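Local coordinates for N-acylhomoserine lactone dependent regulatory protein (Burkholderia cenocepacia, PDB 5L10) that probably acts as a quorum-sensing LuxR-family transcription regulator, the part here being its autoinducer-binding domain, which probably senses N-acylhomoserine lactones, at residues Leu36-Cys41 / Leu134-Thr139; Pro91-Ala96 / Tyr116-Gly121; Pro20-Ala25 / Pro166-Pro171; Tyr43-Thr48 / Asp55-Gly60; Phe73-Ile78 / Asp102-His107. All coordinates share one frame; numbering follows the deposited sequence. Where two conformers were deposited one is given.

Contact 1. Residues Leu36-Cys41 / Leu134-Thr139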
# COMPACT_ATOMS: atom_id res chain seq x y z
N LEU A 36 -3.87 -16.48 7.04
CA LEU A 36 -5.01 -16.13 6.20
C LEU A 36 -5.36 -17.23 5.20
O LEU A 36 -6.30 -17.05 4.42
CB LEU A 36 -4.73 -14.83 5.45
CG LEU A 36 -4.58 -13.57 6.31
CD1 LEU A 36 -4.21 -12.37 5.45
CD2 LEU A 36 -5.87 -13.30 7.07
N GLY A 37 -4.62 -18.34 5.19
CA GLY A 37 -4.90 -19.45 4.30
C GLY A 37 -3.99 -19.59 3.11
O GLY A 37 -4.19 -20.51 2.31
N PHE A 38 -2.99 -18.72 2.95
CA PHE A 38 -2.08 -18.77 1.81
C PHE A 38 -0.84 -19.56 2.21
O PHE A 38 -0.04 -19.10 3.03
CB PHE A 38 -1.70 -17.37 1.35
CG PHE A 38 -2.87 -16.54 0.91
CD1 PHE A 38 -3.42 -16.72 -0.35
CD2 PHE A 38 -3.41 -15.58 1.74
CE1 PHE A 38 -4.49 -15.96 -0.77
CE2 PHE A 38 -4.49 -14.81 1.33
CZ PHE A 38 -5.03 -15.01 0.08
N ARG A 39 -0.68 -20.75 1.62
CA ARG A 39 0.47 -21.58 1.94
C ARG A 39 1.77 -20.92 1.53
O ARG A 39 2.79 -21.05 2.21
CB ARG A 39 0.34 -22.95 1.28
CG ARG A 39 1.64 -23.70 1.21
CD ARG A 39 1.44 -25.18 1.07
NE ARG A 39 2.71 -25.88 0.99
CZ ARG A 39 2.86 -27.17 1.21
NH1 ARG A 39 1.81 -27.91 1.53
NH2 ARG A 39 4.06 -27.73 1.12
N TYR A 40 1.76 -20.20 0.41
CA TYR A 40 2.97 -19.64 -0.18
C TYR A 40 2.90 -18.12 -0.21
O TYR A 40 1.86 -17.53 -0.54
CB TYR A 40 3.18 -20.18 -1.58
CG TYR A 40 3.42 -21.67 -1.63
CD1 TYR A 40 4.62 -22.21 -1.17
CD2 TYR A 40 2.47 -22.53 -2.16
CE1 TYR A 40 4.85 -23.57 -1.23
CE2 TYR A 40 2.71 -23.89 -2.23
CZ TYR A 40 3.90 -24.40 -1.76
OH TYR A 40 4.13 -25.75 -1.82
N CYS A 41 4.02 -17.49 0.11
CA CYS A 41 4.14 -16.03 0.14
C CYS A 41 5.45 -15.65 -0.52
O CYS A 41 6.53 -16.01 -0.04
CB CYS A 41 4.09 -15.51 1.58
SG CYS A 41 4.49 -13.77 1.74
N LEU A 134 0.48 -13.86 -2.96
CA LEU A 134 -0.02 -14.81 -1.98
C LEU A 134 -0.71 -15.95 -2.71
O LEU A 134 -1.67 -15.72 -3.45
CB LEU A 134 -0.98 -14.14 -1.01
CG LEU A 134 -0.47 -12.86 -0.34
CD1 LEU A 134 -1.53 -12.27 0.57
CD2 LEU A 134 0.82 -13.14 0.42
N VAL A 135 -0.21 -17.17 -2.53
CA VAL A 135 -0.70 -18.32 -3.29
C VAL A 135 -1.13 -19.42 -2.33
O VAL A 135 -0.45 -19.71 -1.34
CB VAL A 135 0.37 -18.85 -4.26
CG1 VAL A 135 -0.25 -19.83 -5.24
CG2 VAL A 135 1.03 -17.71 -5.00
N ARG A 136 -2.27 -20.03 -2.64
CA ARG A 136 -2.71 -21.27 -2.00
C ARG A 136 -2.74 -22.38 -3.04
O ARG A 136 -2.95 -22.14 -4.23
CB ARG A 136 -4.09 -21.11 -1.36
CG ARG A 136 -4.95 -20.02 -1.97
CD ARG A 136 -6.13 -19.70 -1.08
NE ARG A 136 -7.08 -20.80 -1.03
CZ ARG A 136 -8.04 -20.91 -0.12
NH1 ARG A 136 -8.16 -20.00 0.83
NH2 ARG A 136 -8.87 -21.94 -0.15
N ASP A 137 -2.51 -23.61 -2.58
CA ASP A 137 -2.40 -24.77 -3.46
C ASP A 137 -3.62 -25.67 -3.44
O ASP A 137 -3.64 -26.67 -4.16
CB ASP A 137 -1.16 -25.59 -3.09
CG ASP A 137 -1.21 -26.11 -1.66
OD1 ASP A 137 -2.07 -25.65 -0.89
OD2 ASP A 137 -0.38 -26.98 -1.31
N THR A 138 -4.63 -25.35 -2.64
CA THR A 138 -5.74 -26.27 -2.38
C THR A 138 -7.00 -25.90 -3.16
O THR A 138 -7.49 -26.70 -3.96
CB THR A 138 -6.04 -26.31 -0.88
OG1 THR A 138 -6.04 -24.97 -0.37
CG2 THR A 138 -4.99 -27.15 -0.15
N THR A 139 -7.53 -24.71 -2.92
CA THR A 139 -8.81 -24.27 -3.46
C THR A 139 -8.72 -22.81 -3.88
O THR A 139 -8.15 -21.99 -3.15
CB THR A 139 -9.93 -24.44 -2.42
OG1 THR A 139 -9.93 -25.79 -1.94
CG2 THR A 139 -11.28 -24.13 -3.03
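Leu134 pushes its CB into the face of the Phe38 ring, 3.7 Å from the centroid and 17° off the ring normal, a CH-pi contact, while its two methyls diverge: CD1 along the CD2-CE2 side of that ring and CD2 against Cys41 SG at 4.0 Å. Ring and thiol thus wall the hollow that takes the leucine. Next along the strand, Arg39 and Tyr40 both stand opposite Val135, a classic beta bulge; Tyr40 N gives a 2.9 Å bond to Val135 O, and Val135 N returns one of 2.9 Å to Tyr40 O. From the bulge, the extended Arg39 side chain lays its CD 3.5 Å from Asp137 OD2. The salt bridge from Arg39 NH1 to that oxygen is long, 3.7 Å, and purely electrostatic, since OD2 sits well out of the guanidinium plane. Phe38 packs further on helix 143-169, Cys41 and Leu134 lean on helix 22-35, and strand 116-123 bonds to the far edge of strand 129-136.

Contact 2. Residues Pro91-Ala96 / Tyr116-Gly121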
# COMPACT_ATOMS: atom_id res chain seq x y z
N PRO A 91 -5.30 -5.15 -6.99
CA PRO A 91 -4.75 -6.51 -6.88
C PRO A 91 -5.27 -7.42 -7.98
O PRO A 91 -6.37 -7.22 -8.52
CB PRO A 91 -5.23 -6.98 -5.50
CG PRO A 91 -5.58 -5.74 -4.76
CD PRO A 91 -6.09 -4.79 -5.80
N VAL A 92 -4.47 -8.43 -8.31
CA VAL A 92 -4.78 -9.39 -9.37
C VAL A 92 -4.98 -10.76 -8.74
O VAL A 92 -4.07 -11.30 -8.10
CB VAL A 92 -3.66 -9.43 -10.42
CG1 VAL A 92 -3.90 -10.58 -11.39
CG2 VAL A 92 -3.58 -8.12 -11.16
N VAL A 93 -6.18 -11.32 -8.91
CA VAL A 93 -6.48 -12.69 -8.51
C VAL A 93 -6.37 -13.57 -9.74
O VAL A 93 -6.95 -13.27 -10.79
CB VAL A 93 -7.89 -12.78 -7.90
CG1 VAL A 93 -8.18 -14.21 -7.44
CG2 VAL A 93 -8.03 -11.81 -6.74
N TRP A 94 -5.62 -14.67 -9.62
CA TRP A 94 -5.37 -15.52 -10.78
C TRP A 94 -5.46 -16.99 -10.39
O TRP A 94 -5.32 -17.36 -9.22
CB TRP A 94 -4.01 -15.21 -11.42
CG TRP A 94 -2.87 -15.12 -10.46
CD1 TRP A 94 -2.35 -13.99 -9.90
CD2 TRP A 94 -2.09 -16.22 -9.96
NE1 TRP A 94 -1.29 -14.31 -9.08
CE2 TRP A 94 -1.11 -15.67 -9.10
CE3 TRP A 94 -2.12 -17.60 -10.15
CZ2 TRP A 94 -0.18 -16.46 -8.43
CZ3 TRP A 94 -1.19 -18.38 -9.49
CH2 TRP A 94 -0.24 -17.81 -8.64
N ASN A 95 -5.69 -17.82 -11.40
CA ASN A 95 -5.82 -19.27 -11.28
C ASN A 95 -5.00 -19.92 -12.38
O ASN A 95 -5.30 -19.74 -13.56
CB ASN A 95 -7.29 -19.70 -11.38
CG ASN A 95 -7.50 -21.20 -11.18
OD1 ASN A 95 -6.72 -22.03 -11.66
ND2 ASN A 95 -8.58 -21.55 -10.49
N ALA A 96 -3.98 -20.69 -12.00
CA ALA A 96 -3.07 -21.26 -12.98
C ALA A 96 -3.78 -22.16 -13.99
O ALA A 96 -3.34 -22.27 -15.14
CB ALA A 96 -1.95 -22.03 -12.28
N TYR A 116 -3.51 -20.83 -7.08
CA TYR A 116 -4.55 -19.84 -6.85
C TYR A 116 -3.94 -18.68 -6.08
O TYR A 116 -3.67 -18.79 -4.88
CB TYR A 116 -5.73 -20.45 -6.11
CG TYR A 116 -6.04 -21.85 -6.58
CD1 TYR A 116 -6.57 -22.06 -7.85
CD2 TYR A 116 -5.79 -22.95 -5.78
CE1 TYR A 116 -6.85 -23.34 -8.30
CE2 TYR A 116 -6.07 -24.23 -6.22
CZ TYR A 116 -6.60 -24.42 -7.47
OH TYR A 116 -6.87 -25.69 -7.91
N GLY A 117 -3.72 -17.56 -6.78
CA GLY A 117 -2.86 -16.51 -6.28
C GLY A 117 -3.55 -15.17 -6.15
O GLY A 117 -4.53 -14.88 -6.84
N TRP A 118 -3.01 -14.35 -5.26
CA TRP A 118 -3.41 -12.96 -5.07
C TRP A 118 -2.13 -12.14 -5.17
O TRP A 118 -1.21 -12.33 -4.37
CB TRP A 118 -4.09 -12.77 -3.71
CG TRP A 118 -4.60 -11.40 -3.41
CD1 TRP A 118 -5.88 -10.96 -3.54
CD2 TRP A 118 -3.84 -10.29 -2.89
NE1 TRP A 118 -5.97 -9.64 -3.15
CE2 TRP A 118 -4.73 -9.21 -2.75
CE3 TRP A 118 -2.50 -10.11 -2.54
CZ2 TRP A 118 -4.32 -7.96 -2.27
CZ3 TRP A 118 -2.09 -8.87 -2.07
CH2 TRP A 118 -3.00 -7.81 -1.94
N SER A 119 -2.04 -11.27 -6.17
CA SER A 119 -0.82 -10.51 -6.42
C SER A 119 -1.11 -9.02 -6.47
O SER A 119 -2.09 -8.59 -7.09
CB SER A 119 -0.15 -10.95 -7.72
OG SER A 119 0.37 -12.26 -7.62
N HIS A 120 -0.25 -8.23 -5.83
CA HIS A 120 -0.36 -6.78 -5.88
C HIS A 120 1.01 -6.13 -6.05
O HIS A 120 1.97 -6.51 -5.37
CB HIS A 120 -1.03 -6.22 -4.62
CG HIS A 120 -1.13 -4.73 -4.62
ND1 HIS A 120 -2.18 -4.06 -5.20
CD2 HIS A 120 -0.29 -3.78 -4.15
CE1 HIS A 120 -1.99 -2.75 -5.07
NE2 HIS A 120 -0.85 -2.56 -4.43
N GLY A 121 1.08 -5.14 -6.93
CA GLY A 121 2.33 -4.47 -7.25
C GLY A 121 2.40 -3.07 -6.69
O GLY A 121 1.39 -2.37 -6.60
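Trp94 lies flat on Gly117, whose CA is 3.5 Å from the centroid of the six-membered ring and 17° off its normal. With CG wedged between backbone N and carbonyl carbon (chi1 48°), the indole folds back across the neighbouring strand, and NE1 reaches Ser119 OG at 3.0 Å in a nearly straight bond (176°) lying in the ring plane. That hydroxyl is also bonded to Thr133 OG1. Four backbone bonds join the strands from Val92/Ser119 to Trp94/Gly117. Pro91 is equally tight, its CB 3.5 Å from CZ2 of the buried Trp118. The loose, solvent side is Val93, whose CG2 comes only to 3.9 Å from Trp118 CD1. At the strand end the Asn95 amide stands almost upright to the Tyr116 ring at its edge, while Asn95 OD1 bonds Phe97 N. Strand 92-95, outermost within the chain, here pairs with inner strand 116-123 in the antiparallel sheet of the autoinducer-binding domain; a glycerol about 5 Å from the Ser119 side chain, probably from the crystallisation liquor, is consistent with a pocket on the Trp94 face.

Contact 3. Residues Pro20-Ala25 / Pro166-Pro171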
# COMPACT_ATOMS: atom_id res chain seq x y z
N PRO A 20 14.66 -4.63 11.22
CA PRO A 20 15.44 -3.66 10.46
C PRO A 20 16.05 -4.20 9.18
O PRO A 20 16.78 -3.47 8.50
CB PRO A 20 16.54 -3.26 11.47
CG PRO A 20 16.64 -4.43 12.44
CD PRO A 20 15.48 -5.37 12.20
N THR A 21 15.78 -5.46 8.83
CA THR A 21 16.34 -6.09 7.64
C THR A 21 15.24 -6.83 6.90
O THR A 21 14.17 -7.12 7.45
CB THR A 21 17.46 -7.06 8.00
OG1 THR A 21 16.93 -8.13 8.79
CG2 THR A 21 18.56 -6.36 8.78
N ALA A 22 15.51 -7.14 5.63
CA ALA A 22 14.56 -7.93 4.85
C ALA A 22 14.48 -9.37 5.36
O ALA A 22 13.45 -10.03 5.19
CB ALA A 22 14.94 -7.91 3.37
N GLU A 23 15.56 -9.85 5.97
CA GLU A 23 15.57 -11.19 6.55
C GLU A 23 14.65 -11.28 7.76
O GLU A 23 14.03 -12.32 7.99
CB GLU A 23 17.00 -11.57 6.93
CG GLU A 23 17.99 -11.64 5.75
CD GLU A 23 18.40 -10.27 5.20
OE1 GLU A 23 17.53 -9.39 5.01
OE2 GLU A 23 19.60 -10.07 4.95
N ALA A 24 14.54 -10.20 8.53
CA ALA A 24 13.66 -10.17 9.68
C ALA A 24 12.25 -9.71 9.33
O ALA A 24 11.32 -9.96 10.11
CB ALA A 24 14.22 -9.25 10.77
N ALA A 25 12.07 -9.04 8.19
CA ALA A 25 10.77 -8.51 7.81
C ALA A 25 9.92 -9.52 7.06
O ALA A 25 8.69 -9.39 7.07
CB ALA A 25 10.93 -7.26 6.94
N PRO A 166 11.76 -1.75 0.65
CA PRO A 166 12.86 -0.80 0.86
C PRO A 166 14.10 -1.43 1.48
O PRO A 166 15.20 -0.90 1.29
CB PRO A 166 12.25 0.25 1.80
CG PRO A 166 11.20 -0.49 2.52
CD PRO A 166 10.61 -1.41 1.50
N ARG A 167 13.95 -2.53 2.21
CA ARG A 167 15.08 -3.21 2.81
C ARG A 167 15.65 -4.29 1.91
O ARG A 167 16.70 -4.86 2.23
CB ARG A 167 14.67 -3.80 4.17
CG ARG A 167 13.94 -2.78 5.02
CD ARG A 167 14.19 -2.96 6.50
NE ARG A 167 13.57 -1.89 7.28
CZ ARG A 167 12.31 -1.91 7.69
NH1 ARG A 167 11.83 -0.89 8.39
NH2 ARG A 167 11.53 -2.93 7.39
N LEU A 168 14.98 -4.59 0.80
CA LEU A 168 15.58 -5.33 -0.30
C LEU A 168 16.32 -4.41 -1.26
O LEU A 168 17.43 -4.73 -1.70
CB LEU A 168 14.51 -6.12 -1.06
CG LEU A 168 13.89 -7.31 -0.33
CD1 LEU A 168 12.67 -7.80 -1.08
CD2 LEU A 168 14.91 -8.43 -0.20
N ALA A 169 15.72 -3.27 -1.59
CA ALA A 169 16.35 -2.34 -2.52
C ALA A 169 17.61 -1.72 -1.92
O ALA A 169 18.65 -1.63 -2.58
CB ALA A 169 15.36 -1.25 -2.93
N ASP A 170 17.53 -1.28 -0.66
CA ASP A 170 18.63 -0.59 0.02
C ASP A 170 18.84 -1.22 1.39
O ASP A 170 18.29 -0.74 2.39
CB ASP A 170 18.34 0.90 0.15
CG ASP A 170 18.31 1.62 -1.19
OD1 ASP A 170 17.45 1.28 -2.03
OD2 ASP A 170 19.14 2.52 -1.40
N PRO A 171 19.62 -2.29 1.48
CA PRO A 171 19.91 -2.88 2.79
C PRO A 171 20.70 -1.91 3.66
O PRO A 171 21.49 -1.11 3.17
CB PRO A 171 20.73 -4.13 2.46
CG PRO A 171 20.47 -4.40 1.01
CD PRO A 171 20.22 -3.07 0.38
O HOH W 1 18.55 -6.48 4.36
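With Arg167 CG beside its backbone N (chi1 -48°) and the chain bent at CB-CG (chi2 -148°), the side chain runs across to Pro20, where its CD lies 3.3 Å from Pro20 O; the close atom being carbon, this meeting is packing and not a hydrogen bond. The guanidinium, turned broadside by a chi4 of 86°, presents one face to Pro20 CA. Nearer the Arg167 backbone, Ala22 CB fits between the two residues opposite, 3.6 Å from Leu168 CD2 and 3.7 Å from Arg167 O. Direct polar bonds between the segments are absent; instead one water donates to Glu23 OE1 at 3.2 Å and to Arg167 O at 3.3 Å. Thr21 N-caps the helix that carries Ala22, its OG1 accepting from Ala24 N at 3.2 Å. The contact joins the start of helix 22-35 to the last turn of helix 143-169. Arg167 NH1 lies close to the like-charged Arg90 NH1 of the second subunit, while Leu168 packs on through Tyr43 and Leu45 of strand 40-46 and Gln57 and Val59 of strand 56-60.

Contact 4. Residues Tyr43-Thr48 / Asp55-Gly60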
# COMPACT_ATOMS: atom_id res chain seq x y z
N TYR A 43 7.75 -12.51 -2.64
CA TYR A 43 7.92 -11.10 -2.95
C TYR A 43 9.00 -10.95 -4.01
O TYR A 43 10.08 -11.55 -3.90
CB TYR A 43 8.29 -10.27 -1.71
CG TYR A 43 8.04 -8.80 -1.93
CD1 TYR A 43 6.76 -8.28 -1.82
CD2 TYR A 43 9.07 -7.94 -2.28
CE1 TYR A 43 6.51 -6.94 -2.04
CE2 TYR A 43 8.83 -6.59 -2.50
CZ TYR A 43 7.55 -6.10 -2.37
OH TYR A 43 7.29 -4.76 -2.59
N GLY A 44 8.72 -10.13 -5.02
CA GLY A 44 9.68 -9.88 -6.07
C GLY A 44 9.97 -8.41 -6.29
O GLY A 44 9.04 -7.61 -6.44
N LEU A 45 11.24 -8.05 -6.31
CA LEU A 45 11.67 -6.67 -6.56
C LEU A 45 12.28 -6.61 -7.95
O LEU A 45 13.34 -7.19 -8.19
CB LEU A 45 12.65 -6.21 -5.49
CG LEU A 45 13.22 -4.79 -5.67
CD1 LEU A 45 12.11 -3.75 -5.66
CD2 LEU A 45 14.25 -4.49 -4.59
N ARG A 46 11.61 -5.92 -8.87
CA ARG A 46 12.10 -5.73 -10.23
C ARG A 46 12.57 -4.29 -10.37
O ARG A 46 11.78 -3.35 -10.19
CB ARG A 46 11.02 -6.06 -11.26
CG ARG A 46 11.59 -6.28 -12.65
CD ARG A 46 10.50 -6.49 -13.69
NE ARG A 46 9.75 -5.26 -13.94
CZ ARG A 46 9.01 -5.04 -15.02
NH1 ARG A 46 8.36 -3.89 -15.16
NH2 ARG A 46 8.94 -5.95 -15.98
N ARG A 47 13.84 -4.12 -10.70
CA ARG A 47 14.49 -2.81 -10.69
C ARG A 47 14.46 -2.16 -12.07
O ARG A 47 14.48 -2.84 -13.10
CB ARG A 47 15.92 -2.95 -10.20
CG ARG A 47 16.05 -3.91 -9.03
CD ARG A 47 17.47 -3.98 -8.53
NE ARG A 47 17.80 -2.85 -7.67
CZ ARG A 47 17.97 -2.93 -6.36
NH1 ARG A 47 17.85 -4.10 -5.75
NH2 ARG A 47 18.27 -1.84 -5.66
N THR A 48 14.42 -0.83 -12.06
CA THR A 48 14.27 -0.06 -13.29
C THR A 48 15.61 0.20 -13.97
O THR A 48 15.66 0.38 -15.20
CB THR A 48 13.55 1.26 -12.99
OG1 THR A 48 12.95 1.77 -14.19
CG2 THR A 48 14.50 2.30 -12.41
N ASP A 55 15.97 -7.26 -13.99
CA ASP A 55 16.43 -8.20 -12.97
C ASP A 55 15.36 -8.36 -11.90
O ASP A 55 14.85 -7.36 -11.37
CB ASP A 55 17.74 -7.74 -12.34
CG ASP A 55 18.19 -8.63 -11.19
OD1 ASP A 55 18.72 -9.73 -11.45
OD2 ASP A 55 18.01 -8.23 -10.02
N MSE A 56 15.03 -9.60 -11.59
CA MSE A 56 14.00 -9.91 -10.61
C MSE A 56 14.61 -10.57 -9.39
O MSE A 56 15.08 -11.71 -9.45
CB MSE A 56 12.95 -10.83 -11.24
CG MSE A 56 11.84 -11.26 -10.30
SE MSE A 56 10.44 -9.92 -10.11
CE MSE A 56 9.75 -9.90 -11.93
N GLN A 57 14.60 -9.85 -8.27
CA GLN A 57 15.01 -10.40 -6.99
C GLN A 57 13.79 -11.02 -6.31
O GLN A 57 12.76 -10.36 -6.16
CB GLN A 57 15.63 -9.32 -6.10
CG GLN A 57 15.86 -9.78 -4.67
CD GLN A 57 16.75 -8.84 -3.90
OE1 GLN A 57 17.63 -9.28 -3.16
NE2 GLN A 57 16.54 -7.54 -4.05
N ILE A 58 13.91 -12.28 -5.91
CA ILE A 58 12.77 -13.05 -5.41
C ILE A 58 13.10 -13.60 -4.03
O ILE A 58 14.10 -14.30 -3.86
CB ILE A 58 12.39 -14.20 -6.36
CG1 ILE A 58 12.01 -13.65 -7.73
CG2 ILE A 58 11.26 -15.02 -5.76
CD1 ILE A 58 11.77 -14.73 -8.78
N VAL A 59 12.25 -13.28 -3.05
CA VAL A 59 12.27 -13.93 -1.75
C VAL A 59 10.90 -14.54 -1.50
O VAL A 59 9.88 -14.01 -1.96
CB VAL A 59 12.66 -12.96 -0.61
CG1 VAL A 59 14.04 -12.38 -0.86
CG2 VAL A 59 11.64 -11.85 -0.48
N GLY A 60 10.87 -15.66 -0.80
CA GLY A 60 9.61 -16.30 -0.48
C GLY A 60 9.81 -17.71 0.02
O GLY A 60 10.92 -18.25 0.01
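Gln57 and Tyr43, the residues with most surface buried here, each pair with the opposite strand through both backbone polar groups. Gln57 faces Leu45 in a hydrogen-bonded antiparallel pair: Leu45 N to Gln57 O is 2.8 Å and Gln57 N to Leu45 O 2.9 Å. Its side chain, extended beyond CG, crosses the leucine so that NE2 stops 3.9 Å from Leu45 CD2. Two residues before Leu45 on its strand, Tyr43 repeats the pattern with Val59, Tyr43 N reaching Val59 O at 2.7 Å in a straight bond (179°). The tyrosine ring plays little part across this pair: with CG anti to N (chi1 -162°) it swings away, and CB alone meets Val59 CG2, at 3.9 Å. Asp55, third by buried surface but poorly ordered, contributes mainly backbone, its O taking a weak 3.5 Å bond from Arg47 N. On the other face the selenium of selenomethionine Met56 curls back to 4.1 Å from Gly44 CA. This hairpin ends the sheet within the chain: strand 40-46 bonds on its far side to Leu129 and Val131, Tyr43 OH bonds His161 ND1 of helix 143-169, and Met56 and Ile58 pack against Tyr70 of helix 64-72.

Contact 5. Residues Phe73-Ile78 / Asp102-His107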
# COMPACT_ATOMS: atom_id res chain seq x y z
N PHE A 73 14.08 -20.92 -17.44
CA PHE A 73 13.20 -20.71 -18.58
C PHE A 73 12.96 -19.23 -18.88
O PHE A 73 12.20 -18.92 -19.80
CB PHE A 73 11.86 -21.41 -18.37
CG PHE A 73 11.96 -22.91 -18.33
CD1 PHE A 73 13.01 -23.57 -18.96
CD2 PHE A 73 11.01 -23.67 -17.66
CE1 PHE A 73 13.11 -24.95 -18.92
CE2 PHE A 73 11.11 -25.05 -17.62
CZ PHE A 73 12.16 -25.69 -18.25
N GLY A 74 13.59 -18.33 -18.13
CA GLY A 74 13.50 -16.91 -18.43
C GLY A 74 12.11 -16.32 -18.27
O GLY A 74 11.70 -15.48 -19.08
N TYR A 75 11.39 -16.72 -17.23
CA TYR A 75 10.00 -16.30 -17.08
C TYR A 75 9.86 -14.83 -16.69
O TYR A 75 8.77 -14.27 -16.84
CB TYR A 75 9.30 -17.17 -16.04
CG TYR A 75 8.95 -18.55 -16.54
CD1 TYR A 75 8.90 -18.82 -17.90
CD2 TYR A 75 8.66 -19.58 -15.66
CE1 TYR A 75 8.58 -20.08 -18.37
CE2 TYR A 75 8.35 -20.84 -16.11
CZ TYR A 75 8.31 -21.09 -17.47
OH TYR A 75 7.99 -22.34 -17.93
N VAL A 76 10.93 -14.19 -16.20
CA VAL A 76 10.83 -12.77 -15.87
C VAL A 76 10.54 -11.95 -17.12
O VAL A 76 9.92 -10.88 -17.04
CB VAL A 76 12.12 -12.29 -15.17
CG1 VAL A 76 13.33 -12.42 -16.09
CG2 VAL A 76 11.96 -10.86 -14.69
N THR A 77 10.95 -12.44 -18.29
CA THR A 77 10.71 -11.72 -19.53
C THR A 77 9.22 -11.63 -19.86
O THR A 77 8.75 -10.62 -20.38
CB THR A 77 11.48 -12.39 -20.67
OG1 THR A 77 12.89 -12.27 -20.43
CG2 THR A 77 11.14 -11.75 -22.01
N ILE A 78 8.47 -12.68 -19.54
CA ILE A 78 7.10 -12.82 -20.02
C ILE A 78 6.13 -13.11 -18.89
O ILE A 78 5.03 -13.63 -19.12
CB ILE A 78 7.03 -13.93 -21.09
CG1 ILE A 78 7.75 -15.20 -20.61
CG2 ILE A 78 7.65 -13.45 -22.39
CD1 ILE A 78 6.89 -16.14 -19.78
N ASP A 102 0.29 -17.81 -22.35
CA ASP A 102 1.45 -18.09 -21.50
C ASP A 102 1.42 -19.53 -20.99
O ASP A 102 1.61 -19.80 -19.81
CB ASP A 102 1.54 -17.09 -20.35
CG ASP A 102 1.51 -15.65 -20.81
OD1 ASP A 102 2.50 -15.20 -21.44
OD2 ASP A 102 0.51 -14.96 -20.54
N THR A 103 1.17 -20.45 -21.92
CA THR A 103 0.89 -21.84 -21.55
C THR A 103 2.04 -22.44 -20.76
O THR A 103 1.81 -23.14 -19.76
CB THR A 103 0.60 -22.66 -22.80
OG1 THR A 103 -0.40 -22.00 -23.58
CG2 THR A 103 0.11 -24.05 -22.43
N ALA A 104 3.28 -22.18 -21.17
CA ALA A 104 4.43 -22.75 -20.47
C ALA A 104 4.54 -22.21 -19.05
O ALA A 104 4.90 -22.95 -18.12
CB ALA A 104 5.71 -22.47 -21.25
N PHE A 105 4.24 -20.92 -18.85
CA PHE A 105 4.36 -20.32 -17.53
C PHE A 105 3.40 -20.97 -16.54
O PHE A 105 3.80 -21.48 -15.49
CB PHE A 105 4.12 -18.81 -17.62
CG PHE A 105 4.18 -18.10 -16.30
CD1 PHE A 105 5.38 -17.61 -15.83
CD2 PHE A 105 3.04 -17.91 -15.55
CE1 PHE A 105 5.44 -16.94 -14.62
CE2 PHE A 105 3.09 -17.24 -14.34
CZ PHE A 105 4.30 -16.75 -13.87
N TRP A 106 2.10 -20.96 -16.87
CA TRP A 106 1.10 -21.51 -15.96
C TRP A 106 1.25 -23.02 -15.79
O TRP A 106 0.88 -23.56 -14.74
CB TRP A 106 -0.30 -21.15 -16.46
CG TRP A 106 -0.58 -19.68 -16.45
CD1 TRP A 106 -0.83 -18.88 -17.53
CD2 TRP A 106 -0.62 -18.82 -15.30
NE1 TRP A 106 -1.04 -17.58 -17.12
CE2 TRP A 106 -0.91 -17.52 -15.75
CE3 TRP A 106 -0.44 -19.03 -13.93
CZ2 TRP A 106 -1.03 -16.43 -14.89
CZ3 TRP A 106 -0.55 -17.95 -13.07
CH2 TRP A 106 -0.85 -16.67 -13.55
N HIS A 107 1.77 -23.71 -16.81
CA HIS A 107 2.01 -25.15 -16.70
C HIS A 107 2.95 -25.46 -15.53
O HIS A 107 2.64 -26.30 -14.68
CB HIS A 107 2.59 -25.68 -18.01
CG HIS A 107 3.16 -27.06 -17.92
ND1 HIS A 107 2.39 -28.20 -18.02
CD2 HIS A 107 4.44 -27.48 -17.75
CE1 HIS A 107 3.17 -29.26 -17.92
NE2 HIS A 107 4.41 -28.86 -17.75
O HOH W 2 3.43 -12.65 -21.59
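Aromatic packing dominates: Phe105 turns its edge to the face of Tyr75 in a T-shaped pair, with centroids 5.4 Å apart and ring planes at 67°. The touching atom is Phe105 CD1, 3.8 Å from Tyr75 CG, so the approach falls near the root of the tyrosine ring and not over its hydroxyl end. Phe105 gains this pose by holding CG anti to its backbone N (chi1 178°), which carries the ring edge to the Tyr75 face. The opposite face of the Tyr75 ring is backed by Phe73 CB, leaving the tyrosine sandwiched between its own loop and the helix. Apolar contact beyond the rings is lighter: Ile78 CD1 comes within 4.4 Å of Phe105 CB.

In terms of fold, the loop that follows helix 64-72, which closes in a Schellman motif at Gly74, is here laid against the first turn of helix 103-111, with Asp102 at the N-cap position although its carboxylate makes no capping bond. Phe105 also packs on Pro80 and Tyr70.

Polar links are sparse. Tyr75 OH lies 3.2 Å from Ala104 O. One water donates to Asp102 OD1 at 2.7 Å and to Ile78 O at 3.1 Å, bridging a carboxylate and a carbonyl whose oxygens stand 3.8 Å apart.

In the fold
Contacts 1, 2 and 4 lie in one five-stranded antiparallel sheet: contact 4 pairs strands 56-60 and 40-46 at one edge, contact 1 pairs 40-46 with 129-136, and contact 2 pairs 116-123 with 92-95 at the other. The centres of contacts 1 and 2 are about 11 Å apart, linked by probable backbone bonds between strands 116-123 and 129-136. Contact 3, about 12 Å from contact 4 centre to centre, ties the start of helix 22-35 to the end of helix 143-169. Contact 5 sets loop 73-78 against the start of helix 103-111, touching contacts 2 and 4. Along the chain contact 4 closes before 2 and 5, which alternate; contact 1 encloses these three and contact 3 all.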